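Local atomic coordinates of L-ribulose 3-epimerase (Mesorhizobium loti, PDB entry 3VYL), a protein that epimerises ketoses at C3, interconverting L-ribulose with high efficiency and accepting other ketoses such as D-psicose and D-tagatose less well, with manganese bound in its TIM barrel. Residues Leu34-Tyr39 / Ala62-Leu67; Gly100-Gly105 / Ala235-Phe240; Val142-Glu147 / Asp173-His178; Gln162-Ile167 / Arg196-Lys201. All blocks are in the same frame, centred on the assembly; numbering follows the deposited sequence.

Interaction 1: residues Leu34-Tyr39 / Ala62-Leu67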
loop_
_atom_site.group_PDB
_atom_site.type_symbol
_atom_site.label_atom_id
_atom_site.label_comp_id
_atom_site.label_asym_id
_atom_site.label_seq_id
_atom_site.Cartn_x
_atom_site.Cartn_y
_atom_site.Cartn_z
ATOM N N LEU A 34 11.414 -8.150 26.768
ATOM C CA LEU A 34 12.558 -7.281 27.017
ATOM C C LEU A 34 12.046 -5.948 27.570
ATOM O O LEU A 34 10.863 -5.614 27.402
ATOM C CB LEU A 34 13.382 -7.086 25.749
ATOM C CG LEU A 34 14.669 -6.268 25.843
ATOM C CD1 LEU A 34 15.775 -6.934 25.046
ATOM C CD2 LEU A 34 14.436 -4.845 25.343
ATOM N N ILE A 35 12.928 -5.223 28.261
ATOM C CA ILE A 35 12.651 -3.856 28.703
ATOM C C ILE A 35 13.798 -2.949 28.298
ATOM O O ILE A 35 14.970 -3.301 28.450
ATOM C CB ILE A 35 12.348 -3.754 30.233
ATOM C CG1 ILE A 35 11.811 -2.359 30.620
ATOM C CG2 ILE A 35 13.565 -4.103 31.086
ATOM C CD1 ILE A 35 10.429 -2.039 30.090
ATOM N N GLU A 36 13.450 -1.795 27.749
ATOM C CA GLU A 36 14.430 -0.786 27.401
ATOM C C GLU A 36 14.332 0.382 28.379
ATOM O O GLU A 36 13.261 0.972 28.571
ATOM C CB GLU A 36 14.199 -0.317 25.964
ATOM C CG GLU A 36 15.197 0.698 25.412
ATOM C CD GLU A 36 14.971 0.949 23.934
ATOM O OE1 GLU A 36 14.244 0.135 23.328
ATOM O OE2 GLU A 36 15.503 1.934 23.375
ATOM N N PHE A 37 15.447 0.738 28.979
ATOM C CA PHE A 37 15.513 1.827 29.908
ATOM C C PHE A 37 16.318 2.903 29.269
ATOM O O PHE A 37 17.259 2.606 28.639
ATOM C CB PHE A 37 16.184 1.367 31.188
ATOM C CG PHE A 37 15.307 0.542 32.074
ATOM C CD1 PHE A 37 14.163 1.055 32.586
ATOM C CD2 PHE A 37 15.648 -0.723 32.398
ATOM C CE1 PHE A 37 13.357 0.326 33.386
ATOM C CE2 PHE A 37 14.863 -1.463 33.209
ATOM C CZ PHE A 37 13.710 -0.941 33.701
ATOM N N SER A 38 15.857 4.140 29.338
ATOM C CA SER A 38 16.580 5.316 28.857
ATOM C C SER A 38 17.808 5.854 29.551
ATOM O O SER A 38 18.715 6.301 28.907
ATOM C CB SER A 38 15.665 6.499 28.852
ATOM O OG SER A 38 16.278 7.553 29.596
ATOM N N TYR A 39 17.750 6.002 30.856
ATOM C CA TYR A 39 18.935 6.124 31.679
ATOM C C TYR A 39 18.567 6.053 33.136
ATOM O O TYR A 39 17.557 6.582 33.533
ATOM C CB TYR A 39 19.728 7.385 31.358
ATOM C CG TYR A 39 21.141 7.346 31.863
ATOM C CD1 TYR A 39 22.157 6.831 31.105
ATOM C CD2 TYR A 39 21.448 7.819 33.107
ATOM C CE1 TYR A 39 23.442 6.801 31.571
ATOM C CE2 TYR A 39 22.727 7.789 33.586
ATOM C CZ TYR A 39 23.706 7.281 32.805
ATOM O OH TYR A 39 24.951 7.252 33.298
ATOM N N ALA A 62 17.832 -3.590 27.445
ATOM C CA ALA A 62 18.690 -2.746 26.629
ATOM C C ALA A 62 18.656 -1.341 27.215
ATOM O O ALA A 62 17.678 -0.953 27.850
ATOM C CB ALA A 62 18.211 -2.740 25.193
ATOM N N ILE A 63 19.728 -0.588 27.030
ATOM C CA ILE A 63 19.714 0.809 27.412
ATOM C C ILE A 63 19.903 1.709 26.181
ATOM O O ILE A 63 20.822 1.509 25.368
ATOM C CB ILE A 63 20.773 1.140 28.493
ATOM C CG1 ILE A 63 20.738 0.130 29.650
ATOM C CG2 ILE A 63 20.599 2.570 28.998
ATOM C CD1 ILE A 63 19.541 0.229 30.578
ATOM N N SER A 64 19.015 2.693 26.053
ATOM C CA SER A 64 19.104 3.684 25.000
ATOM C C SER A 64 19.167 5.045 25.639
ATOM O O SER A 64 18.481 5.298 26.625
ATOM C CB SER A 64 17.870 3.620 24.107
ATOM O OG SER A 64 16.713 4.030 24.822
ATOM N N ILE A 65 19.978 5.926 25.067
ATOM C CA ILE A 65 20.023 7.321 25.492
ATOM C C ILE A 65 20.096 8.207 24.252
ATOM O O ILE A 65 20.238 7.710 23.124
ATOM C CB ILE A 65 21.251 7.617 26.390
ATOM C CG1 ILE A 65 22.556 7.404 25.618
ATOM C CG2 ILE A 65 21.230 6.764 27.649
ATOM C CD1 ILE A 65 23.747 8.107 26.227
ATOM N N GLY A 66 19.994 9.517 24.469
ATOM C CA GLY A 66 20.280 10.506 23.441
ATOM C C GLY A 66 21.254 11.489 24.044
ATOM O O GLY A 66 20.936 12.117 25.046
ATOM N N LEU A 67 22.443 11.617 23.463
ATOM C CA LEU A 67 23.457 12.512 24.015
ATOM C C LEU A 67 22.893 13.918 24.191
ATOM O O LEU A 67 22.116 14.372 23.350
ATOM C CB LEU A 67 24.724 12.547 23.137
ATOM C CG LEU A 67 25.696 11.353 23.174
ATOM C CD1 LEU A 67 26.785 11.487 22.128
ATOM C CD2 LEU A 67 26.312 11.175 24.557
#
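Glu-36 and Ser-64 meet on the inner face of two adjacent parallel barrel strands. The glutamate chain is extended, with CG anti to the backbone N (chi1 -177°), which carries the carboxylate off the strand into the barrel interior, where OE2 receives the Ser-64 hydroxyl on its anti lone pair, OG to OE2 2.8 Å. Behind it the backbones are closely joined: Ala-62 N bonds to Ile-35 O (3.0 Å), Phe-37 N to Ala-62 O (3.0 Å) and Ser-64 N to Phe-37 O (3.1 Å). On the other face of the sheet, Ile-63 CD1 lies at the rim of the Phe-37 ring, near its plane, 3.6 Å from Phe-37 CB; helices 17-30 and 78-98 cover these two residues. Past Phe-37 the pairing gives way to the looser, partly exposed end. Here Tyr-39, poorly ordered, runs side by side with Ile-65, whose CG2 comes to the ring edge 3.6 Å from Tyr-39 CD1. Glu-36 OE1 is bonded to Tyr-204 OH and to NE2 of the manganese ligand His-206. Ser-64, a partner of the other oxygen, probably steadies a carboxylate that in turn would orient the metal-bound imidazole.

Interaction 2: residues Gly100-Gly105 / Ala235-Phe240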
loop_
_atom_site.group_PDB
_atom_site.type_symbol
_atom_site.label_atom_id
_atom_site.label_comp_id
_atom_site.label_asym_id
_atom_site.label_seq_id
_atom_site.Cartn_x
_atom_site.Cartn_y
_atom_site.Cartn_z
ATOM N N GLY A 100 22.763 -6.711 30.360
ATOM C CA GLY A 100 22.265 -6.387 29.036
ATOM C C GLY A 100 23.397 -6.450 28.034
ATOM O O GLY A 100 24.572 -6.359 28.401
ATOM N N ARG A 101 23.036 -6.585 26.763
ATOM C CA ARG A 101 24.010 -6.769 25.687
ATOM C C ARG A 101 24.085 -5.576 24.725
ATOM O O ARG A 101 25.063 -5.429 23.983
ATOM C CB ARG A 101 23.732 -8.093 24.943
ATOM C CG ARG A 101 22.284 -8.570 25.052
ATOM C CD ARG A 101 22.138 -10.091 24.978
ATOM N NE ARG A 101 21.948 -10.672 23.631
ATOM C CZ ARG A 101 21.464 -10.053 22.545
ATOM N NH1 ARG A 101 21.083 -8.782 22.582
ATOM N NH2 ARG A 101 21.355 -10.722 21.400
ATOM N N LYS A 102 23.069 -4.715 24.760
ATOM C CA LYS A 102 22.975 -3.573 23.835
ATOM C C LYS A 102 22.902 -2.191 24.508
ATOM O O LYS A 102 22.071 -1.961 25.395
ATOM C CB LYS A 102 21.751 -3.719 22.916
ATOM C CG LYS A 102 21.608 -5.049 22.208
ATOM C CD LYS A 102 20.386 -5.059 21.306
ATOM C CE LYS A 102 20.297 -6.352 20.506
ATOM N NZ LYS A 102 21.404 -6.507 19.520
ATOM N N VAL A 103 23.766 -1.281 24.060
ATOM C CA VAL A 103 23.593 0.155 24.291
ATOM C C VAL A 103 23.140 0.786 22.970
ATOM O O VAL A 103 23.881 0.762 21.980
ATOM C CB VAL A 103 24.886 0.854 24.787
ATOM C CG1 VAL A 103 24.696 2.365 24.850
ATOM C CG2 VAL A 103 25.292 0.342 26.160
ATOM N N ALA A 104 21.974 1.404 22.969
ATOM C CA ALA A 104 21.377 1.978 21.777
ATOM C C ALA A 104 20.989 3.457 21.918
ATOM O O ALA A 104 21.248 4.059 22.904
ATOM C CB ALA A 104 20.194 1.138 21.354
ATOM N N GLY A 105 20.382 4.047 20.909
ATOM C CA GLY A 105 19.982 5.424 20.988
ATOM C C GLY A 105 20.806 6.316 20.120
ATOM O O GLY A 105 21.462 5.859 19.231
ATOM N N ALA A 235 17.408 -11.727 13.181
ATOM C CA ALA A 235 17.207 -12.650 14.296
ATOM C C ALA A 235 17.523 -12.027 15.646
ATOM O O ALA A 235 17.872 -12.732 16.587
ATOM C CB ALA A 235 18.035 -13.907 14.084
ATOM N N ASP A 236 17.389 -10.707 15.732
ATOM C CA ASP A 236 17.782 -9.961 16.921
ATOM C C ASP A 236 16.582 -9.226 17.521
ATOM O O ASP A 236 15.450 -9.383 17.058
ATOM C CB ASP A 236 18.935 -9.000 16.601
ATOM C CG ASP A 236 19.984 -8.957 17.703
ATOM O OD1 ASP A 236 19.617 -9.017 18.901
ATOM O OD2 ASP A 236 21.183 -8.863 17.374
ATOM N N ASP A 237 16.830 -8.443 18.565
ATOM C CA ASP A 237 15.754 -7.798 19.319
ATOM C C ASP A 237 15.104 -6.628 18.571
ATOM O O ASP A 237 15.744 -5.940 17.761
ATOM C CB ASP A 237 16.265 -7.299 20.677
ATOM C CG ASP A 237 16.882 -8.398 21.527
ATOM O OD1 ASP A 237 16.374 -9.544 21.533
ATOM O OD2 ASP A 237 17.875 -8.091 22.219
ATOM N N LEU A 238 13.826 -6.411 18.861
ATOM C CA LEU A 238 13.146 -5.203 18.429
ATOM C C LEU A 238 12.128 -4.784 19.474
ATOM O O LEU A 238 11.550 -5.636 20.160
ATOM C CB LEU A 238 12.491 -5.382 17.054
ATOM C CG LEU A 238 11.510 -6.519 16.796
ATOM C CD1 LEU A 238 10.111 -6.149 17.262
ATOM C CD2 LEU A 238 11.508 -6.801 15.303
ATOM N N SER A 239 11.902 -3.481 19.595
ATOM C CA SER A 239 11.015 -2.994 20.644
ATOM C C SER A 239 10.000 -1.984 20.190
ATOM O O SER A 239 10.266 -1.181 19.302
ATOM C CB SER A 239 11.822 -2.412 21.792
ATOM O OG SER A 239 12.422 -3.476 22.482
ATOM N N PHE A 240 8.843 -2.036 20.837
ATOM C CA PHE A 240 7.769 -1.087 20.627
ATOM C C PHE A 240 8.076 0.231 21.326
ATOM O O PHE A 240 8.579 0.236 22.445
ATOM C CB PHE A 240 6.470 -1.686 21.157
ATOM C CG PHE A 240 5.312 -0.734 21.154
ATOM C CD1 PHE A 240 4.944 -0.050 19.987
ATOM C CD2 PHE A 240 4.566 -0.538 22.308
ATOM C CE1 PHE A 240 3.861 0.808 19.979
ATOM C CE2 PHE A 240 3.488 0.327 22.304
ATOM C CZ PHE A 240 3.132 0.996 21.137
#
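A salt-bridge network crosses the inside of the TIM barrel near the N-terminal ends of its strands, pairing Arg-101 and Lys-102 with Asp-236 and Asp-237. Lys-102 extends toward the aspartates and bends at its last torsion (chi4 -66°), which brings NZ before the Asp-236 carboxylate, 3.1 Å from OD1 and 3.2 Å from OD2; both hydrogen bonds are weak, and the amine has its stronger partner in Gly-203 O. The guanidinium of the preceding residue, Arg-101, presents its edge to Asp-236: OD1 lies in its plane, 3.5 Å from NH2, in a weak but fairly straight bond, the two flat groups standing 78° apart. Strands 102-104 and 238-240 are fourth and eighth in the closed eight-stranded sheet and so face each other across the barrel, with side chains bridging a CA separation of 9.5 Å between Lys-102 and Asp-237. Asp-237 OD2 sits 3.3 Å from Arg-101 NH1 but well out of the guanidinium plane, an attraction of charges with no N-H aimed at it. The same oxygen lies 3.4 Å from Lys-102 CE, while OD1 accepts a bond from Arg-3 N. Asp-236 is steadied from its own segment: Asp-237 N bonds to OD1 (2.9 Å) on the anti side of the carboxylate. The manganese ion is about 12 Å from the nearest atom of the Lys-102 side chain, toward the opposite mouth of the barrel.

Interaction 3: residues Val142-Glu147 / Asp173-His178. With MN (manganese (II) ion), chain I.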
loop_
_atom_site.group_PDB
_atom_site.type_symbol
_atom_site.label_atom_id
_atom_site.label_comp_id
_atom_site.label_asym_id
_atom_site.label_seq_id
_atom_site.Cartn_x
_atom_site.Cartn_y
_atom_site.Cartn_z
ATOM N N VAL A 142 29.190 -5.821 25.460
ATOM C CA VAL A 142 28.047 -5.074 24.918
ATOM C C VAL A 142 28.321 -4.461 23.548
ATOM O O VAL A 142 29.429 -4.016 23.250
ATOM C CB VAL A 142 27.507 -3.968 25.877
ATOM C CG1 VAL A 142 27.069 -4.549 27.220
ATOM C CG2 VAL A 142 28.503 -2.831 26.048
ATOM N N THR A 143 27.287 -4.433 22.720
ATOM C CA THR A 143 27.379 -3.848 21.379
ATOM C C THR A 143 26.942 -2.382 21.398
ATOM O O THR A 143 26.144 -1.984 22.247
ATOM C CB THR A 143 26.473 -4.625 20.419
ATOM O OG1 THR A 143 25.157 -4.718 20.992
ATOM C CG2 THR A 143 27.020 -6.031 20.206
ATOM N N LEU A 144 27.482 -1.575 20.493
ATOM C CA LEU A 144 26.968 -0.217 20.285
ATOM C C LEU A 144 26.081 -0.171 19.030
ATOM O O LEU A 144 26.530 -0.475 17.915
ATOM C CB LEU A 144 28.097 0.817 20.156
ATOM C CG LEU A 144 29.109 1.197 21.254
ATOM C CD1 LEU A 144 29.978 2.351 20.766
ATOM C CD2 LEU A 144 28.483 1.533 22.604
ATOM N N ASN A 145 24.822 0.211 19.214
ATOM C CA ASN A 145 23.895 0.349 18.096
ATOM C C ASN A 145 23.490 1.797 17.900
ATOM O O ASN A 145 22.785 2.377 18.726
ATOM C CB ASN A 145 22.672 -0.541 18.293
ATOM C CG ASN A 145 23.038 -1.902 18.840
ATOM O OD1 ASN A 145 23.359 -2.032 20.023
ATOM N ND2 ASN A 145 23.013 -2.921 17.980
ATOM N N LEU A 146 23.963 2.363 16.796
ATOM C CA LEU A 146 23.764 3.761 16.451
ATOM C C LEU A 146 22.351 4.035 15.944
ATOM O O LEU A 146 22.001 3.557 14.859
ATOM C CB LEU A 146 24.769 4.129 15.369
ATOM C CG LEU A 146 26.093 4.783 15.761
ATOM C CD1 LEU A 146 26.737 4.185 17.006
ATOM C CD2 LEU A 146 27.036 4.750 14.574
ATOM N N GLU A 147 21.535 4.784 16.706
ATOM C CA GLU A 147 20.179 5.096 16.227
ATOM C C GLU A 147 20.215 6.125 15.128
ATOM O O GLU A 147 20.876 7.166 15.233
ATOM C CB GLU A 147 19.169 5.496 17.313
ATOM C CG GLU A 147 17.722 5.337 16.829
ATOM C CD GLU A 147 16.640 5.606 17.871
ATOM O OE1 GLU A 147 16.956 5.855 19.047
ATOM O OE2 GLU A 147 15.444 5.567 17.516
ATOM N N ASP A 173 34.070 -3.302 14.536
ATOM C CA ASP A 173 33.161 -4.426 14.382
ATOM C C ASP A 173 32.299 -4.625 15.640
ATOM O O ASP A 173 31.771 -5.717 15.876
ATOM C CB ASP A 173 33.936 -5.705 14.045
ATOM C CG ASP A 173 35.024 -6.029 15.068
ATOM O OD1 ASP A 173 36.173 -6.282 14.636
ATOM O OD2 ASP A 173 34.740 -6.034 16.293
ATOM N N ASN A 174 32.179 -3.575 16.455
ATOM C CA ASN A 174 31.229 -3.585 17.564
ATOM C C ASN A 174 30.233 -2.420 17.469
ATOM O O ASN A 174 29.518 -2.095 18.423
ATOM C CB ASN A 174 31.941 -3.621 18.919
ATOM C CG ASN A 174 31.038 -4.126 20.031
ATOM O OD1 ASN A 174 30.168 -4.967 19.799
ATOM N ND2 ASN A 174 31.223 -3.600 21.239
ATOM N N ILE A 175 30.192 -1.796 16.301
ATOM C CA ILE A 175 29.213 -0.754 16.042
ATOM C C ILE A 175 28.213 -1.206 14.971
ATOM O O ILE A 175 28.575 -1.450 13.817
ATOM C CB ILE A 175 29.882 0.591 15.688
ATOM C CG1 ILE A 175 30.713 1.093 16.872
ATOM C CG2 ILE A 175 28.830 1.627 15.315
ATOM C CD1 ILE A 175 31.644 2.237 16.538
ATOM N N PHE A 176 26.956 -1.326 15.382
ATOM C CA PHE A 176 25.873 -1.713 14.486
ATOM C C PHE A 176 24.833 -0.598 14.324
ATOM O O PHE A 176 24.981 0.490 14.887
ATOM C CB PHE A 176 25.220 -3.006 14.980
ATOM C CG PHE A 176 26.176 -4.156 15.092
ATOM C CD1 PHE A 176 26.661 -4.796 13.949
ATOM C CD2 PHE A 176 26.604 -4.606 16.343
ATOM C CE1 PHE A 176 27.546 -5.858 14.053
ATOM C CE2 PHE A 176 27.493 -5.669 16.447
ATOM C CZ PHE A 176 27.963 -6.292 15.303
ATOM N N LEU A 177 23.794 -0.875 13.537
ATOM C CA LEU A 177 22.710 0.078 13.305
ATOM C C LEU A 177 21.504 -0.173 14.188
ATOM O O LEU A 177 21.109 -1.324 14.433
ATOM C CB LEU A 177 22.258 0.080 11.845
ATOM C CG LEU A 177 23.194 0.634 10.784
ATOM C CD1 LEU A 177 22.559 0.389 9.425
ATOM C CD2 LEU A 177 23.485 2.112 11.008
ATOM N N HIS A 178 20.930 0.932 14.652
ATOM C CA HIS A 178 19.674 0.936 15.360
ATOM C C HIS A 178 18.738 1.695 14.473
ATOM O O HIS A 178 18.859 2.911 14.302
ATOM C CB HIS A 178 19.856 1.584 16.731
ATOM C CG HIS A 178 18.576 1.725 17.535
ATOM N ND1 HIS A 178 18.516 2.451 18.672
ATOM C CD2 HIS A 178 17.293 1.237 17.317
ATOM C CE1 HIS A 178 17.270 2.415 19.163
ATOM N NE2 HIS A 178 16.517 1.680 18.334
HETATM MN MN MN I . 13.716 5.078 18.604
HETATM O O HOH W 1 13.845 7.250 19.544
#
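Glu-147 lies over one face of the His-178 imidazole, its carboxylate stacked on the ring with the planes 25° apart. CG makes a CH-pi contact 3.7 Å from the centroid of the His-178 ring, 18° off the ring normal. Both side chains have CG anti to the backbone N (chi1 -161° in the glutamate), which sends each chain inward and partly forward along its strand, toward the metal end. These strands, 143-147 and 175-180, are parallel neighbours joined by helix 160-170 in a beta-alpha-beta unit. Their backbone bonds run from Leu-144 N to Asn-174 O through to His-178 N and Leu-146 O. Further back on the inner face, the Asn-145 amide crosses Phe-176 obliquely, Asn-145 ND2 3.7 Å from Phe-176 CB. Thr-143 CG2 touches the edge of that ring at CE2 (3.8 Å), while its hydroxyl bonds to Arg-101 O. At the start of the pair Asn-174 crosses Thr-143 at about a right angle and gives ND2, in its amide plane, to Val-142 O (2.7 Å). On the outer face Ile-175 CG2 packs against both methyls of Leu-146, 3.7 Å from Leu-146 CD2. Glu-147 holds manganese through a single oxygen, OE2 at 2.1 Å from the ion; Asp-180, His-206, Glu-241 and a water complete the site. His-178 packs edge-to-face with His-206, so one imidazole borders two ligands, consistent with a second-shell residue that keeps both in position.

Interaction 4: residues Gln162-Ile167 / Arg196-Lys201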
loop_
_atom_site.group_PDB
_atom_site.type_symbol
_atom_site.label_atom_id
_atom_site.label_comp_id
_atom_site.label_asym_id
_atom_site.label_seq_id
_atom_site.Cartn_x
_atom_site.Cartn_y
_atom_site.Cartn_z
ATOM N N GLN A 162 23.718 6.358 5.448
ATOM C CA GLN A 162 24.647 7.234 6.189
ATOM C C GLN A 162 25.308 6.461 7.315
ATOM O O GLN A 162 26.501 6.632 7.580
ATOM C CB GLN A 162 23.936 8.450 6.786
ATOM C CG GLN A 162 23.904 9.689 5.910
ATOM C CD GLN A 162 22.853 10.696 6.358
ATOM O OE1 GLN A 162 21.854 10.335 6.988
ATOM N NE2 GLN A 162 23.071 11.964 6.031
ATOM N N GLY A 163 24.523 5.614 7.971
ATOM C CA GLY A 163 25.012 4.836 9.098
ATOM C C GLY A 163 26.051 3.848 8.634
ATOM O O GLY A 163 27.143 3.795 9.189
ATOM N N LEU A 164 25.696 3.077 7.603
ATOM C CA LEU A 164 26.594 2.122 6.942
ATOM C C LEU A 164 27.952 2.740 6.622
ATOM O O LEU A 164 28.981 2.203 7.013
ATOM C CB LEU A 164 25.935 1.595 5.671
ATOM C CG LEU A 164 25.211 0.244 5.615
ATOM C CD1 LEU A 164 24.962 -0.401 6.974
ATOM C CD2 LEU A 164 23.914 0.376 4.834
ATOM N N ALA A 165 27.938 3.877 5.933
ATOM C CA ALA A 165 29.143 4.637 5.622
ATOM C C ALA A 165 29.858 5.069 6.886
ATOM O O ALA A 165 31.079 4.913 7.010
ATOM C CB ALA A 165 28.801 5.861 4.787
ATOM N N PHE A 166 29.094 5.622 7.824
ATOM C CA PHE A 166 29.653 6.058 9.091
ATOM C C PHE A 166 30.356 4.900 9.803
ATOM O O PHE A 166 31.507 5.041 10.201
ATOM C CB PHE A 166 28.575 6.673 9.979
ATOM C CG PHE A 166 29.099 7.226 11.264
ATOM C CD1 PHE A 166 29.606 8.524 11.322
ATOM C CD2 PHE A 166 29.095 6.454 12.418
ATOM C CE1 PHE A 166 30.087 9.046 12.512
ATOM C CE2 PHE A 166 29.573 6.970 13.608
ATOM C CZ PHE A 166 30.070 8.267 13.650
ATOM N N ILE A 167 29.662 3.771 9.949
ATOM C CA ILE A 167 30.234 2.575 10.553
ATOM C C ILE A 167 31.521 2.171 9.833
ATOM O O ILE A 167 32.552 1.922 10.472
ATOM C CB ILE A 167 29.238 1.405 10.547
ATOM C CG1 ILE A 167 28.107 1.678 11.544
ATOM C CG2 ILE A 167 29.959 0.105 10.877
ATOM C CD1 ILE A 167 27.057 0.591 11.621
ATOM N N ARG A 196 16.691 -3.789 3.691
ATOM C CA ARG A 196 17.417 -4.738 2.830
ATOM C C ARG A 196 18.850 -4.294 2.587
ATOM O O ARG A 196 19.776 -5.114 2.554
ATOM C CB ARG A 196 16.713 -4.912 1.488
ATOM C CG ARG A 196 15.467 -5.761 1.563
ATOM C CD ARG A 196 14.775 -5.787 0.218
ATOM N NE ARG A 196 13.587 -6.634 0.251
ATOM C CZ ARG A 196 13.582 -7.936 -0.022
ATOM N NH1 ARG A 196 14.703 -8.547 -0.346
ATOM N NH2 ARG A 196 12.448 -8.619 0.045
ATOM N N HIS A 197 19.020 -2.989 2.424
ATOM C CA HIS A 197 20.324 -2.411 2.176
ATOM C C HIS A 197 21.242 -2.536 3.361
ATOM O O HIS A 197 22.454 -2.537 3.202
ATOM C CB HIS A 197 20.146 -0.955 1.784
ATOM C CG HIS A 197 21.408 -0.289 1.315
ATOM N ND1 HIS A 197 22.064 -0.684 0.208
ATOM C CD2 HIS A 197 22.121 0.792 1.837
ATOM C CE1 HIS A 197 23.153 0.095 0.030
ATOM N NE2 HIS A 197 23.188 0.996 1.032
ATOM N N ALA A 198 20.667 -2.659 4.559
ATOM C CA ALA A 198 21.421 -2.659 5.824
ATOM C C ALA A 198 21.683 -4.059 6.404
ATOM O O ALA A 198 22.182 -4.183 7.526
ATOM C CB ALA A 198 20.701 -1.793 6.848
ATOM N N ALA A 199 21.344 -5.099 5.641
ATOM C CA ALA A 199 21.482 -6.498 6.066
ATOM C C ALA A 199 22.816 -6.807 6.735
ATOM O O ALA A 199 23.883 -6.423 6.234
ATOM C CB ALA A 199 21.273 -7.423 4.883
ATOM N N GLY A 200 22.742 -7.488 7.877
ATOM C CA GLY A 200 23.925 -7.855 8.658
ATOM C C GLY A 200 24.676 -6.692 9.292
ATOM O O GLY A 200 25.824 -6.832 9.719
ATOM N N LYS A 201 24.040 -5.533 9.339
ATOM C CA LYS A 201 24.595 -4.412 10.073
ATOM C C LYS A 201 23.542 -3.820 11.012
ATOM O O LYS A 201 23.749 -2.769 11.601
ATOM C CB LYS A 201 25.177 -3.362 9.113
ATOM C CG LYS A 201 26.645 -3.573 8.737
ATOM C CD LYS A 201 27.571 -3.350 9.935
ATOM C CE LYS A 201 28.982 -2.944 9.530
ATOM N NZ LYS A 201 29.904 -4.093 9.323
#
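The imidazole of His-197 is approached obliquely by a methyl of Leu-164, CD2 to CD2 3.5 Å, while Ser-292 of a second subunit packs against the same histidine. Its CG is anti to the backbone N (chi1 -172°), which swings the ring from the last turn of helix 191-197 toward helix 160-170. The same methyl also approaches Ala-198, Leu-164 CD2 4.1 Å from Ala-198 CA. The other branch, CD1, meets the aliphatic root of Lys-201 at CB (3.7 Å). That lysine bends at chi2 and again at chi4 and slides past Ile-167 in the opposite direction, bringing CE to 3.5 Å from Ile-167 CG2. No hydrogen bond joins the two segments, so the contact is one of apolar groups and the imidazole. The receiving surface is shaped by a type II turn from Ala-198 to Lys-201, closed by Lys-201 N to Ala-198 O (2.9 Å), with Gly-200 at positive phi. On the barrel side, Leu-177 of strand 175-180 packs against Leu-164, Ile-167 and Ala-198. A barrel helix resting on its underlying strand and on the turn that leads from helix 191-197 into strand 202-207 is how the outer helical layer of a TIM barrel closes over the sheet.

From the N terminus, interaction 1 closes first, bringing strand 60-66 beside strand 34-37 after one helix. It is complete before interaction 2 opens at Gly-100; the two meet where Ile-63 and Ile-65 pair with Ala-104. Interaction 2 closes the longest loop, from the fourth strand to the eighth, and encloses the other two. Within it, interaction 3 (142-147 with 173-178) and interaction 4 (162-167 with 196-201) cross, because 162-167 lies inside the loop that interaction 3 closes and 196-201 beyond it. Arg-101 and Gly-105 join interactions 2 and 3 through the sheet, and Leu-177 with Lys-201 joins 3 to 4, linking barrel interior, strands and outer helices.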